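Local atomic coordinates of probable enoyl-CoA hydratase/isomerase (Mycobacterium abscessus, PDB entry 3SWX), a protein that probably acts on enoyl-CoA thioesters as a hydratase or isomerase of the crotonase-like family. Residues A108-E119 and I128-E139. Sequence-based numbering, arbitrary orientation.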
ATOM      1  N   ALA B 108     -15.674  14.056  -5.505  1.00 15.81           N
ATOM      2  CA  ALA B 108     -16.700  14.030  -4.469  1.00 15.65           C
ATOM      3  C   ALA B 108     -17.814  13.101  -4.934  1.00 15.67           C
ATOM      4  O   ALA B 108     -18.401  13.336  -5.983  1.00 14.41           O
ATOM      5  CB  ALA B 108     -17.264  15.447  -4.230  1.00 15.59           C
ATOM      6  N   VAL B 109     -18.108  12.064  -4.140  1.00 16.32           N
ATOM      7  CA  VAL B 109     -19.064  11.035  -4.524  1.00 16.18           C
ATOM      8  C   VAL B 109     -20.231  10.920  -3.535  1.00 17.28           C
ATOM      9  O   VAL B 109     -20.108  11.222  -2.355  1.00 16.95           O
ATOM     10  CB  VAL B 109     -18.397   9.611  -4.735  1.00 16.60           C
ATOM     11  CG1 VAL B 109     -17.236   9.671  -5.765  1.00 14.65           C
ATOM     12  CG2 VAL B 109     -17.928   8.973  -3.408  1.00 13.91           C
ATOM     13  N   HIS B 110     -21.363  10.466  -4.059  1.00 17.96           N
ATOM     14  CA  HIS B 110     -22.568  10.200  -3.283  1.00 18.56           C
ATOM     15  C   HIS B 110     -23.409   9.194  -4.064  1.00 18.26           C
ATOM     16  O   HIS B 110     -23.260   9.073  -5.269  1.00 17.08           O
ATOM     17  CB  HIS B 110     -23.364  11.486  -3.097  1.00 18.83           C
ATOM     18  CG  HIS B 110     -24.074  11.944  -4.337  1.00 20.90           C
ATOM     19  ND1 HIS B 110     -23.406  12.395  -5.457  1.00 19.54           N
ATOM     20  CD2 HIS B 110     -25.396  12.009  -4.635  1.00 22.31           C
ATOM     21  CE1 HIS B 110     -24.284  12.721  -6.387  1.00 21.08           C
ATOM     22  NE2 HIS B 110     -25.498  12.503  -5.912  1.00 23.25           N
ATOM     23  N   GLY B 111     -24.298   8.488  -3.372  1.00 19.26           N
ATOM     24  CA  GLY B 111     -25.136   7.456  -4.003  1.00 19.96           C
ATOM     25  C   GLY B 111     -24.296   6.335  -4.596  1.00 20.19           C
ATOM     26  O   GLY B 111     -23.185   6.070  -4.132  1.00 18.85           O
ATOM     27  N   LYS B 112     -24.808   5.690  -5.634  1.00 21.59           N
ATOM     28  CA  LYS B 112     -24.052   4.623  -6.313  1.00 22.99           C
ATOM     29  C   LYS B 112     -22.863   5.119  -7.115  1.00 22.59           C
ATOM     30  O   LYS B 112     -22.954   6.075  -7.927  1.00 24.31           O
ATOM     31  CB  LYS B 112     -24.962   3.802  -7.221  1.00 23.98           C
ATOM     32  CG  LYS B 112     -25.999   3.034  -6.421  1.00 26.38           C
ATOM     33  CD  LYS B 112     -26.807   2.094  -7.305  1.00 30.69           C
ATOM     34  CE  LYS B 112     -27.779   1.262  -6.485  1.00 31.81           C
ATOM     35  NZ  LYS B 112     -28.319   0.176  -7.342  1.00 35.21           N
ATOM     36  N   VAL B 113     -21.741   4.460  -6.880  1.00 21.40           N
ATOM     37  CA  VAL B 113     -20.534   4.684  -7.616  1.00 20.34           C
ATOM     38  C   VAL B 113     -20.235   3.324  -8.268  1.00 20.40           C
ATOM     39  O   VAL B 113     -19.709   2.392  -7.603  1.00 20.53           O
ATOM     40  CB  VAL B 113     -19.396   5.139  -6.678  1.00 20.04           C
ATOM     41  CG1 VAL B 113     -18.097   5.360  -7.464  1.00 19.53           C
ATOM     42  CG2 VAL B 113     -19.793   6.423  -5.926  1.00 18.60           C
ATOM     43  N   LEU B 114     -20.613   3.170  -9.539  1.00 19.30           N
ATOM     44  CA  LEU B 114     -20.429   1.895 -10.207  1.00 19.06           C
ATOM     45  C   LEU B 114     -19.271   1.938 -11.177  1.00 18.33           C
ATOM     46  O   LEU B 114     -19.025   2.964 -11.792  1.00 18.58           O
ATOM     47  CB  LEU B 114     -21.689   1.479 -10.968  1.00 20.05           C
ATOM     48  CG  LEU B 114     -23.014   1.531 -10.200  1.00 20.56           C
ATOM     49  CD1 LEU B 114     -24.202   1.252 -11.158  1.00 20.27           C
ATOM     50  CD2 LEU B 114     -22.976   0.571  -9.039  1.00 17.86           C
ATOM     51  N   THR B 115     -18.607   0.787 -11.318  1.00 17.66           N
ATOM     52  CA  THR B 115     -17.654   0.511 -12.377  1.00 17.45           C
ATOM     53  C   THR B 115     -16.656   1.669 -12.600  1.00 17.51           C
ATOM     54  O   THR B 115     -15.773   1.914 -11.769  1.00 16.80           O
ATOM     55  CB  THR B 115     -18.413   0.099 -13.691  1.00 17.46           C
ATOM     56  OG1 THR B 115     -19.263   1.166 -14.119  1.00 18.02           O
ATOM     57  CG2 THR B 115     -19.268  -1.151 -13.476  1.00 16.40           C
ATOM     58  N   LEU B 116     -16.834   2.406 -13.695  1.00 18.59           N
ATOM     59  CA  LEU B 116     -15.931   3.502 -14.064  1.00 18.96           C
ATOM     60  C   LEU B 116     -15.868   4.602 -13.021  1.00 18.61           C
ATOM     61  O   LEU B 116     -14.866   5.311 -12.929  1.00 19.25           O
ATOM     62  CB  LEU B 116     -16.341   4.127 -15.398  1.00 19.46           C
ATOM     63  CG  LEU B 116     -15.954   3.433 -16.683  1.00 20.67           C
ATOM     64  CD1 LEU B 116     -16.512   4.279 -17.855  1.00 23.62           C
ATOM     65  CD2 LEU B 116     -14.427   3.250 -16.802  1.00 22.29           C
ATOM     66  N   GLY B 117     -16.932   4.749 -12.234  1.00 18.40           N
ATOM     67  CA  GLY B 117     -16.953   5.733 -11.155  1.00 17.38           C
ATOM     68  C   GLY B 117     -15.910   5.475 -10.074  1.00 16.07           C
ATOM     69  O   GLY B 117     -15.290   6.396  -9.560  1.00 14.64           O
ATOM     70  N   ILE B 118     -15.777   4.209  -9.695  1.00 16.04           N
ATOM     71  CA  ILE B 118     -14.753   3.763  -8.739  1.00 15.32           C
ATOM     72  C   ILE B 118     -13.388   4.124  -9.301  1.00 14.83           C
ATOM     73  O   ILE B 118     -12.520   4.644  -8.594  1.00 14.74           O
ATOM     74  CB  ILE B 118     -14.806   2.242  -8.505  1.00 14.77           C
ATOM     75  CG1 ILE B 118     -16.140   1.828  -7.855  1.00 16.47           C
ATOM     76  CG2 ILE B 118     -13.679   1.811  -7.598  1.00 15.97           C
ATOM     77  CD1 ILE B 118     -16.304   0.310  -7.605  1.00 14.23           C
ATOM     78  N   GLU B 119     -13.240   3.902 -10.601  1.00 15.07           N
ATOM     79  CA  GLU B 119     -11.977   4.114 -11.289  1.00 14.72           C
ATOM     80  C   GLU B 119     -11.644   5.598 -11.459  1.00 15.09           C
ATOM     81  O   GLU B 119     -10.462   5.976 -11.428  1.00 14.68           O
ATOM     82  CB  GLU B 119     -11.984   3.338 -12.607  1.00 14.74           C
ATOM     83  CG  GLU B 119     -11.892   1.832 -12.356  1.00 14.88           C
ATOM     84  CD  GLU B 119     -12.015   0.995 -13.613  1.00 16.67           C
ATOM     85  OE1 GLU B 119     -11.143   0.136 -13.848  1.00 16.57           O
ATOM     86  OE2 GLU B 119     -12.986   1.207 -14.377  1.00 18.25           O
ATOM     87  N   ILE B 128     -13.703  12.388  -1.538  1.00 14.02           N
ATOM     88  CA  ILE B 128     -14.609  12.678  -0.446  1.00 14.60           C
ATOM     89  C   ILE B 128     -15.944  12.034  -0.767  1.00 15.12           C
ATOM     90  O   ILE B 128     -16.474  12.228  -1.875  1.00 14.16           O
ATOM     91  CB  ILE B 128     -14.844  14.188  -0.290  1.00 14.57           C
ATOM     92  CG1 ILE B 128     -13.514  14.937  -0.171  1.00 14.20           C
ATOM     93  CG2 ILE B 128     -15.788  14.451   0.902  1.00 15.22           C
ATOM     94  CD1 ILE B 128     -12.681  14.572   1.067  1.00 16.23           C
ATOM     95  N   ALA B 129     -16.490  11.306   0.213  1.00 15.07           N
ATOM     96  CA  ALA B 129     -17.808  10.689   0.096  1.00 15.97           C
ATOM     97  C   ALA B 129     -18.816  11.272   1.095  1.00 16.57           C
ATOM     98  O   ALA B 129     -18.454  11.589   2.237  1.00 17.41           O
ATOM     99  CB  ALA B 129     -17.679   9.171   0.295  1.00 15.44           C
ATOM    100  N   ASP B 130     -20.081  11.434   0.686  1.00 17.32           N
ATOM    101  CA  ASP B 130     -21.120  11.646   1.677  1.00 18.54           C
ATOM    102  C   ASP B 130     -21.536  10.271   2.217  1.00 19.51           C
ATOM    103  O   ASP B 130     -21.198   9.237   1.632  1.00 17.97           O
ATOM    104  CB  ASP B 130     -22.288  12.562   1.187  1.00 19.45           C
ATOM    105  CG  ASP B 130     -23.428  11.815   0.498  1.00 19.70           C
ATOM    106  OD1 ASP B 130     -23.289  10.624   0.139  1.00 20.10           O
ATOM    107  OD2 ASP B 130     -24.486  12.454   0.309  1.00 19.69           O
ATOM    108  N   GLU B 131     -22.261  10.267   3.336  1.00 20.70           N
ATOM    109  CA  GLU B 131     -22.612   9.014   4.026  1.00 21.59           C
ATOM    110  C   GLU B 131     -23.451   8.018   3.204  1.00 21.11           C
ATOM    111  O   GLU B 131     -23.523   6.831   3.553  1.00 22.19           O
ATOM    112  CB  GLU B 131     -23.264   9.313   5.387  1.00 22.52           C
ATOM    113  CG  GLU B 131     -24.454  10.259   5.336  1.00 27.12           C
ATOM    114  CD  GLU B 131     -24.925  10.715   6.723  1.00 31.40           C
ATOM    115  OE1 GLU B 131     -24.753   9.936   7.696  1.00 33.54           O
ATOM    116  OE2 GLU B 131     -25.471  11.848   6.820  1.00 33.54           O
ATOM    117  N   THR B 132     -24.063   8.466   2.111  1.00 20.22           N
ATOM    118  CA  THR B 132     -24.880   7.574   1.285  1.00 20.11           C
ATOM    119  C   THR B 132     -24.072   6.801   0.249  1.00 19.03           C
ATOM    120  O   THR B 132     -24.609   5.922  -0.386  1.00 19.45           O
ATOM    121  CB  THR B 132     -25.974   8.340   0.485  1.00 20.32           C
ATOM    122  OG1 THR B 132     -25.358   9.108  -0.563  1.00 20.09           O
ATOM    123  CG2 THR B 132     -26.767   9.263   1.385  1.00 21.35           C
ATOM    124  N   ALA B 133     -22.804   7.143   0.033  1.00 18.04           N
ATOM    125  CA  ALA B 133     -22.061   6.539  -1.075  1.00 17.80           C
ATOM    126  C   ALA B 133     -22.009   5.015  -0.950  1.00 17.34           C
ATOM    127  O   ALA B 133     -21.687   4.495   0.112  1.00 17.43           O
ATOM    128  CB  ALA B 133     -20.653   7.106  -1.159  1.00 16.93           C
ATOM    129  N   THR B 134     -22.380   4.312  -2.019  1.00 17.57           N
ATOM    130  CA  THR B 134     -22.042   2.885  -2.161  1.00 17.86           C
ATOM    131  C   THR B 134     -21.253   2.635  -3.449  1.00 17.53           C
ATOM    132  O   THR B 134     -21.290   3.446  -4.380  1.00 18.19           O
ATOM    133  CB  THR B 134     -23.264   1.962  -2.148  1.00 18.13           C
ATOM    134  OG1 THR B 134     -24.070   2.245  -3.284  1.00 20.20           O
ATOM    135  CG2 THR B 134     -24.070   2.112  -0.873  1.00 18.46           C
ATOM    136  N   PHE B 135     -20.559   1.499  -3.496  1.00 17.03           N
ATOM    137  CA  PHE B 135     -19.624   1.178  -4.580  1.00 16.42           C
ATOM    138  C   PHE B 135     -19.794  -0.267  -5.075  1.00 16.22           C
ATOM    139  O   PHE B 135     -19.965  -1.189  -4.277  1.00 16.39           O
ATOM    140  CB  PHE B 135     -18.173   1.359  -4.107  1.00 15.58           C
ATOM    141  CG  PHE B 135     -17.883   2.716  -3.523  1.00 16.01           C
ATOM    142  CD1 PHE B 135     -18.182   2.990  -2.197  1.00 15.33           C
ATOM    143  CD2 PHE B 135     -17.300   3.709  -4.286  1.00 16.15           C
ATOM    144  CE1 PHE B 135     -17.938   4.235  -1.661  1.00 16.08           C
ATOM    145  CE2 PHE B 135     -17.038   4.960  -3.748  1.00 16.55           C
ATOM    146  CZ  PHE B 135     -17.357   5.224  -2.435  1.00 15.79           C
ATOM    147  N   ALA B 136     -19.712  -0.467  -6.385  1.00 16.30           N
ATOM    148  CA  ALA B 136     -19.723  -1.822  -6.940  1.00 16.46           C
ATOM    149  C   ALA B 136     -18.963  -1.935  -8.263  1.00 17.00           C
ATOM    150  O   ALA B 136     -19.284  -1.251  -9.258  1.00 17.15           O
ATOM    151  CB  ALA B 136     -21.157  -2.330  -7.090  1.00 16.91           C
ATOM    152  N   GLN B 137     -17.975  -2.837  -8.263  1.00 16.99           N
ATOM    153  CA  GLN B 137     -17.152  -3.120  -9.410  1.00 16.71           C
ATOM    154  C   GLN B 137     -17.836  -4.259 -10.189  1.00 17.29           C
ATOM    155  O   GLN B 137     -17.444  -5.442 -10.105  1.00 16.10           O
ATOM    156  CB  GLN B 137     -15.736  -3.482  -8.942  1.00 17.22           C
ATOM    157  CG  GLN B 137     -14.647  -3.303  -9.985  1.00 19.28           C
ATOM    158  CD  GLN B 137     -14.179  -1.867 -10.130  1.00 20.25           C
ATOM    159  OE1 GLN B 137     -13.442  -1.356  -9.280  1.00 24.38           O
ATOM    160  NE2 GLN B 137     -14.580  -1.218 -11.218  1.00 21.13           N
ATOM    161  N   LEU B 138     -18.851  -3.879 -10.968  1.00 16.42           N
ATOM    162  CA  LEU B 138     -19.769  -4.825 -11.586  1.00 17.56           C
ATOM    163  C   LEU B 138     -19.273  -5.539 -12.857  1.00 18.04           C
ATOM    164  O   LEU B 138     -19.964  -6.422 -13.383  1.00 18.23           O
ATOM    165  CB  LEU B 138     -21.107  -4.117 -11.894  1.00 17.48           C
ATOM    166  CG  LEU B 138     -21.944  -3.638 -10.699  1.00 18.09           C
ATOM    167  CD1 LEU B 138     -23.128  -2.790 -11.183  1.00 19.97           C
ATOM    168  CD2 LEU B 138     -22.458  -4.805  -9.833  1.00 18.95           C
ATOM    169  N   GLU B 139     -18.100  -5.162 -13.361  1.00 17.91           N
ATOM    170  CA  GLU B 139     -17.662  -5.607 -14.690  1.00 17.91           C
ATOM    171  C   GLU B 139     -17.657  -7.124 -14.843  1.00 17.58           C
ATOM    172  O   GLU B 139     -18.229  -7.644 -15.809  1.00 18.02           O
ATOM    173  CB  GLU B 139     -16.283  -5.015 -15.051  1.00 18.41           C
ATOM    174  CG  GLU B 139     -16.266  -3.468 -15.263  1.00 19.68           C
ATOM    175  CD  GLU B 139     -15.953  -2.662 -13.979  1.00 20.80           C
ATOM    176  OE1 GLU B 139     -16.175  -3.167 -12.848  1.00 18.42           O
ATOM    177  OE2 GLU B 139     -15.489  -1.497 -14.110  1.00 24.18           O
TER
HETATM  178  O   HOH W   1     -14.047  -0.498 -15.903  1.00 11.68           O
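F135 and V113 sit side by side on one face of a short parallel strand pair, 112-114 with 134-136. Chi1 of -54° sets F135 CG beside the backbone N, and the ring lies alongside V113, with its far end at V109. F135 CB meets I118 CD1 at 4.1 Å. F135 CD2 lies 3.5 Å from V113 CB, and F135 CE2 touches V113 CG2. At the tip, F135 CZ reaches V109 CG2 at 3.9 Å. I118 CG1 comes to the ring edge, near its plane, and F173 also meets the ring.

A second parallel pairing joins 108-109 to 128-129. The register shifts by two residues between the pairings. At the shift, G111 N donates to T132 OG1 at 3.1 Å. T132 OG1 in turn donates to the syn lone pair of D130 OD1 at 2.7 Å. T132 N also donates to D130 OD1, closing an Asx turn.

The crotonase fold brings two glutamates together in the active site of hydratases. E119, in the helix after 112-114, and E139, just past 134-136, are probably that pair. Their carboxylate planes are 76° apart. One water donates to E119 OE2 at 2.5 Å and to E139 OE2 at 2.5 Å. E119 OE1 accepts from the backbone N of G148 and A150. Q137 NE2 donates to E139 OE1 at 3.0 Å, almost in its own amide plane. Q137 OE1 packs on I118 CG2, buried and without a polar partner.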